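PDB 3GWZ: mitomycin biosynthesis 6-O-methyltransferase from Streptomyces lavendulae, which transfers the methyl group of S-adenosyl-L-methionine to the quinone hydroxyl of 6-demethylmitomycins A and B, forming mitomycins A and B. Local coordinates for residues R53-E65 with D130-A142. Sequence-based numbering, arbitrary orientation.
Sequences RAIHVAVELGVPE and DARFQAAPWHWRA
Arg-53 reaches across to Trp-140 and to the carbonyl end of helix 126-135. Its CB touches the indole rim at CH2. CG lies anti to the backbone N (chi1 -157°), and a bend at chi2 brings the chain over the ring. Arg-53 CD then sits on the face of the six-membered ring of Trp-140, 3.5 Å from its centroid, as a CH-pi contact. NE passes above Trp-140 CD2 and is hydrogen-bonded to Trp-143 O of the second subunit. The guanidinium lies flat on the indole, with the planes 27° apart, an off-centre cation-pi stack. Arg-53 NH1 donates to Gln-134 O at 3.1 Å, with the acceptor in the guanidinium plane. Arg-53 NH2 is hydrogen-bonded to Glu-144 O of the second subunit and makes a weak bond to Ala-135 O. The stack thus lies at the homodimer interface, where residues 53-61 of helix 32-61, in the O-methyltransferase dimerisation domain, cross residues 130-135 of helix 126-135 at -101°. One turn on, the side chain of His-56 fits as a knob into a hole formed by Ala-131, Gln-134, Ala-135 and Trp-140. His-56 CB packs on Ala-135 CB at 3.8 Å. His-56 NE2 donates to Gln-134 OE1 at 3.1 Å, on a lone pair in the amide plane. Val-59 CB lies over the centre of the Arg-132 guanidinium, while Val-59 CG2 meets Arg-132 CG at 3.9 Å. At the edge of this guanidinium, Arg-132 NH2 forms a salt bridge with Glu-65 OE2 at 3.3 Å and also bonds Leu-119 O. A water links Val-59 O, Glu-65 OE1 and Arg-132 NE.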
loop_
_atom_site.group_PDB
_atom_site.type_symbol
_atom_site.label_atom_id
_atom_site.label_comp_id
_atom_site.label_asym_id
_atom_site.label_seq_id
_atom_site.Cartn_x
_atom_site.Cartn_y
_atom_site.Cartn_z
ATOM N N ARG A 53 -16.412 -18.035 -0.459
ATOM C CA ARG A 53 -17.178 -16.883 -0.919
ATOM C C ARG A 53 -17.054 -15.740 0.090
ATOM O O ARG A 53 -17.024 -14.574 -0.284
ATOM C CB ARG A 53 -18.653 -17.239 -1.157
ATOM C CG ARG A 53 -19.368 -16.289 -2.133
ATOM C CD ARG A 53 -18.806 -16.469 -3.558
ATOM N NE ARG A 53 -19.324 -15.495 -4.519
ATOM C CZ ARG A 53 -18.636 -15.061 -5.572
ATOM N NH1 ARG A 53 -17.396 -15.497 -5.778
ATOM N NH2 ARG A 53 -19.178 -14.186 -6.412
ATOM N N ALA A 54 -16.965 -16.072 1.371
ATOM C CA ALA A 54 -16.791 -15.020 2.374
ATOM C C ALA A 54 -15.462 -14.284 2.152
ATOM O O ALA A 54 -15.380 -13.064 2.304
ATOM C CB ALA A 54 -16.868 -15.605 3.789
ATOM N N ILE A 55 -14.426 -15.028 1.780
ATOM C CA ILE A 55 -13.148 -14.403 1.439
ATOM C C ILE A 55 -13.307 -13.522 0.198
ATOM O O ILE A 55 -12.774 -12.411 0.137
ATOM C CB ILE A 55 -12.032 -15.452 1.242
ATOM C CG1 ILE A 55 -11.609 -16.024 2.608
ATOM C CG2 ILE A 55 -10.840 -14.835 0.502
ATOM C CD1 ILE A 55 -10.435 -16.973 2.558
ATOM N N HIS A 56 -14.060 -13.999 -0.793
ATOM C CA HIS A 56 -14.263 -13.204 -2.001
ATOM C C HIS A 56 -14.881 -11.857 -1.657
ATOM O O HIS A 56 -14.448 -10.816 -2.153
ATOM C CB HIS A 56 -15.135 -13.957 -3.013
ATOM C CG HIS A 56 -14.527 -15.245 -3.478
ATOM N ND1 HIS A 56 -15.279 -16.316 -3.909
ATOM C CD2 HIS A 56 -13.233 -15.645 -3.541
ATOM C CE1 HIS A 56 -14.477 -17.314 -4.235
ATOM N NE2 HIS A 56 -13.229 -16.935 -4.013
ATOM N N VAL A 57 -15.889 -11.879 -0.794
ATOM C CA VAL A 57 -16.577 -10.653 -0.420
ATOM C C VAL A 57 -15.659 -9.746 0.388
ATOM O O VAL A 57 -15.671 -8.531 0.194
ATOM C CB VAL A 57 -17.883 -10.925 0.350
ATOM C CG1 VAL A 57 -18.478 -9.616 0.860
ATOM C CG2 VAL A 57 -18.874 -11.634 -0.557
ATOM N N ALA A 58 -14.855 -10.327 1.278
ATOM C CA ALA A 58 -13.892 -9.520 2.039
ATOM C C ALA A 58 -12.888 -8.791 1.128
ATOM O O ALA A 58 -12.532 -7.634 1.378
ATOM C CB ALA A 58 -13.159 -10.375 3.083
ATOM N N VAL A 59 -12.419 -9.456 0.078
ATOM C CA VAL A 59 -11.492 -8.781 -0.828
ATOM C C VAL A 59 -12.217 -7.816 -1.753
ATOM O O VAL A 59 -11.694 -6.753 -2.069
ATOM C CB VAL A 59 -10.591 -9.747 -1.633
ATOM C CG1 VAL A 59 -9.725 -10.583 -0.679
ATOM C CG2 VAL A 59 -11.423 -10.624 -2.545
ATOM N N GLU A 60 -13.422 -8.174 -2.183
ATOM C CA GLU A 60 -14.188 -7.278 -3.039
ATOM C C GLU A 60 -14.484 -5.950 -2.328
ATOM O O GLU A 60 -14.400 -4.873 -2.927
ATOM C CB GLU A 60 -15.488 -7.937 -3.512
ATOM C CG GLU A 60 -16.296 -7.040 -4.437
ATOM C CD GLU A 60 -17.595 -7.673 -4.903
ATOM O OE1 GLU A 60 -18.347 -6.991 -5.628
ATOM O OE2 GLU A 60 -17.867 -8.842 -4.547
ATOM N N LEU A 61 -14.818 -6.033 -1.044
ATOM C CA LEU A 61 -15.109 -4.843 -0.249
ATOM C C LEU A 61 -13.859 -4.071 0.167
ATOM O O LEU A 61 -13.939 -2.884 0.498
ATOM C CB LEU A 61 -15.905 -5.228 1.002
ATOM C CG LEU A 61 -17.342 -5.668 0.719
ATOM C CD1 LEU A 61 -18.100 -5.951 2.007
ATOM C CD2 LEU A 61 -18.056 -4.618 -0.117
ATOM N N GLY A 62 -12.714 -4.744 0.175
ATOM C CA GLY A 62 -11.461 -4.110 0.548
ATOM C C GLY A 62 -11.174 -4.123 2.044
ATOM O O GLY A 62 -10.490 -3.237 2.560
ATOM N N VAL A 63 -11.679 -5.129 2.754
ATOM C CA VAL A 63 -11.472 -5.195 4.205
ATOM C C VAL A 63 -9.999 -5.264 4.638
ATOM O O VAL A 63 -9.577 -4.453 5.464
ATOM C CB VAL A 63 -12.321 -6.307 4.886
ATOM C CG1 VAL A 63 -12.028 -6.376 6.386
ATOM C CG2 VAL A 63 -13.793 -6.041 4.658
ATOM N N PRO A 64 -9.205 -6.198 4.068
ATOM C CA PRO A 64 -7.802 -6.336 4.486
ATOM C C PRO A 64 -6.990 -5.040 4.377
ATOM O O PRO A 64 -6.135 -4.770 5.231
ATOM C CB PRO A 64 -7.247 -7.384 3.511
ATOM C CG PRO A 64 -8.452 -8.168 3.079
ATOM C CD PRO A 64 -9.554 -7.160 3.002
ATOM N N GLU A 65 -7.254 -4.252 3.338
ATOM C CA GLU A 65 -6.542 -2.992 3.139
ATOM C C GLU A 65 -6.842 -1.988 4.245
ATOM O O GLU A 65 -6.028 -1.111 4.535
ATOM C CB GLU A 65 -6.902 -2.363 1.794
ATOM C CG GLU A 65 -6.519 -3.199 0.594
ATOM C CD GLU A 65 -7.654 -4.076 0.099
ATOM O OE1 GLU A 65 -8.274 -3.699 -0.919
ATOM O OE2 GLU A 65 -7.927 -5.129 0.723
ATOM N N ASP A 130 -5.728 -14.015 -7.243
ATOM C CA ASP A 130 -6.686 -15.074 -7.555
ATOM C C ASP A 130 -7.981 -14.872 -6.762
ATOM O O ASP A 130 -9.084 -15.080 -7.279
ATOM C CB ASP A 130 -6.095 -16.464 -7.299
ATOM C CG ASP A 130 -6.606 -17.508 -8.281
ATOM O OD1 ASP A 130 -7.379 -17.156 -9.202
ATOM O OD2 ASP A 130 -6.231 -18.686 -8.134
ATOM N N ALA A 131 -7.856 -14.461 -5.505
ATOM C CA ALA A 131 -9.050 -14.242 -4.687
ATOM C C ALA A 131 -9.951 -13.205 -5.351
ATOM O O ALA A 131 -11.164 -13.372 -5.390
ATOM C CB ALA A 131 -8.679 -13.809 -3.281
ATOM N N ARG A 132 -9.354 -12.143 -5.887
ATOM C CA ARG A 132 -10.129 -11.082 -6.532
ATOM C C ARG A 132 -10.706 -11.497 -7.880
ATOM O O ARG A 132 -11.791 -11.059 -8.256
ATOM C CB ARG A 132 -9.288 -9.803 -6.665
ATOM C CG ARG A 132 -9.067 -9.121 -5.315
ATOM C CD ARG A 132 -7.948 -8.092 -5.320
ATOM N NE ARG A 132 -7.897 -7.420 -4.024
ATOM C CZ ARG A 132 -7.335 -7.936 -2.934
ATOM N NH1 ARG A 132 -6.747 -9.127 -2.984
ATOM N NH2 ARG A 132 -7.350 -7.254 -1.791
ATOM N N PHE A 133 -9.963 -12.334 -8.602
ATOM C CA PHE A 133 -10.406 -12.931 -9.870
ATOM C C PHE A 133 -11.636 -13.804 -9.615
ATOM O O PHE A 133 -12.653 -13.682 -10.294
ATOM C CB PHE A 133 -9.231 -13.756 -10.436
ATOM C CG PHE A 133 -9.519 -14.503 -11.733
ATOM C CD1 PHE A 133 -10.172 -13.894 -12.787
ATOM C CD2 PHE A 133 -9.050 -15.804 -11.903
ATOM C CE1 PHE A 133 -10.404 -14.590 -13.988
ATOM C CE2 PHE A 133 -9.268 -16.509 -13.096
ATOM C CZ PHE A 133 -9.948 -15.889 -14.141
ATOM N N GLN A 134 -11.542 -14.667 -8.609
ATOM C CA GLN A 134 -12.628 -15.578 -8.246
ATOM C C GLN A 134 -13.860 -14.858 -7.687
ATOM O O GLN A 134 -14.966 -15.401 -7.699
ATOM C CB GLN A 134 -12.135 -16.580 -7.205
ATOM C CG GLN A 134 -11.081 -17.537 -7.720
ATOM C CD GLN A 134 -10.427 -18.319 -6.602
ATOM O OE1 GLN A 134 -10.837 -18.225 -5.440
ATOM N NE2 GLN A 134 -9.395 -19.084 -6.939
ATOM N N ALA A 135 -13.660 -13.650 -7.175
ATOM C CA ALA A 135 -14.761 -12.870 -6.614
ATOM C C ALA A 135 -15.780 -12.489 -7.687
ATOM O O ALA A 135 -16.966 -12.321 -7.397
ATOM C CB ALA A 135 -14.223 -11.623 -5.928
ATOM N N ALA A 136 -15.312 -12.350 -8.927
ATOM C CA ALA A 136 -16.181 -11.995 -10.043
ATOM C C ALA A 136 -17.350 -12.959 -10.189
ATOM O O ALA A 136 -17.171 -14.177 -10.142
ATOM C CB ALA A 136 -15.391 -11.931 -11.355
ATOM N N PRO A 137 -18.557 -12.410 -10.391
ATOM C CA PRO A 137 -19.765 -13.239 -10.489
ATOM C C PRO A 137 -19.674 -14.235 -11.640
ATOM O O PRO A 137 -20.182 -15.349 -11.522
ATOM C CB PRO A 137 -20.879 -12.209 -10.728
ATOM C CG PRO A 137 -20.154 -10.974 -11.228
ATOM C CD PRO A 137 -18.880 -10.975 -10.436
ATOM N N TRP A 138 -19.016 -13.853 -12.733
ATOM C CA TRP A 138 -18.943 -14.732 -13.901
ATOM C C TRP A 138 -17.984 -15.895 -13.689
ATOM O O TRP A 138 -18.093 -16.939 -14.345
ATOM C CB TRP A 138 -18.587 -13.939 -15.172
ATOM C CG TRP A 138 -17.525 -12.883 -14.989
ATOM C CD1 TRP A 138 -17.727 -11.543 -14.855
ATOM C CD2 TRP A 138 -16.102 -13.081 -14.925
ATOM N NE1 TRP A 138 -16.530 -10.892 -14.726
ATOM C CE2 TRP A 138 -15.514 -11.811 -14.761
ATOM C CE3 TRP A 138 -15.273 -14.208 -14.993
ATOM C CZ2 TRP A 138 -14.133 -11.630 -14.658
ATOM C CZ3 TRP A 138 -13.898 -14.033 -14.888
ATOM C CH2 TRP A 138 -13.342 -12.746 -14.727
ATOM N N HIS A 139 -17.028 -15.711 -12.782
ATOM C CA HIS A 139 -16.131 -16.791 -12.416
ATOM C C HIS A 139 -16.947 -17.807 -11.604
ATOM O O HIS A 139 -17.049 -18.971 -11.972
ATOM C CB HIS A 139 -14.965 -16.226 -11.605
ATOM C CG HIS A 139 -13.862 -17.203 -11.332
ATOM N ND1 HIS A 139 -14.023 -18.301 -10.516
ATOM C CD2 HIS A 139 -12.561 -17.209 -11.717
ATOM C CE1 HIS A 139 -12.883 -18.965 -10.444
ATOM N NE2 HIS A 139 -11.977 -18.320 -11.160
ATOM N N TRP A 140 -17.548 -17.348 -10.508
ATOM C CA TRP A 140 -18.399 -18.213 -9.687
ATOM C C TRP A 140 -19.496 -18.879 -10.533
ATOM O O TRP A 140 -19.831 -20.038 -10.312
ATOM C CB TRP A 140 -19.021 -17.399 -8.545
ATOM C CG TRP A 140 -19.750 -18.190 -7.480
ATOM C CD1 TRP A 140 -21.100 -18.399 -7.386
ATOM C CD2 TRP A 140 -19.169 -18.817 -6.325
ATOM N NE1 TRP A 140 -21.390 -19.139 -6.263
ATOM C CE2 TRP A 140 -20.222 -19.410 -5.595
ATOM C CE3 TRP A 140 -17.858 -18.951 -5.850
ATOM C CZ2 TRP A 140 -20.007 -20.122 -4.415
ATOM C CZ3 TRP A 140 -17.643 -19.660 -4.681
ATOM C CH2 TRP A 140 -18.716 -20.233 -3.969
ATOM N N ARG A 141 -20.060 -18.155 -11.494
ATOM C CA ARG A 141 -21.159 -18.738 -12.276
ATOM C C ARG A 141 -20.719 -19.863 -13.206
ATOM O O ARG A 141 -21.500 -20.766 -13.514
ATOM C CB ARG A 141 -21.960 -17.693 -13.062
ATOM C CG ARG A 141 -23.318 -18.262 -13.484
ATOM C CD ARG A 141 -24.230 -17.266 -14.174
ATOM N NE ARG A 141 -24.700 -16.225 -13.268
ATOM C CZ ARG A 141 -25.946 -15.765 -13.243
ATOM N NH1 ARG A 141 -26.859 -16.272 -14.067
ATOM N NH2 ARG A 141 -26.278 -14.802 -12.390
ATOM N N ALA A 142 -19.473 -19.830 -13.658
ATOM C CA ALA A 142 -18.985 -20.947 -14.460
ATOM C C ALA A 142 -19.038 -22.230 -13.639
ATOM O O ALA A 142 -19.373 -23.304 -14.158
ATOM C CB ALA A 142 -17.558 -20.667 -14.979
HETATM O O HOH W 1 -9.627 -5.156 -2.650
HETATM O O HOH W 2 -18.001 -11.599 -4.602
#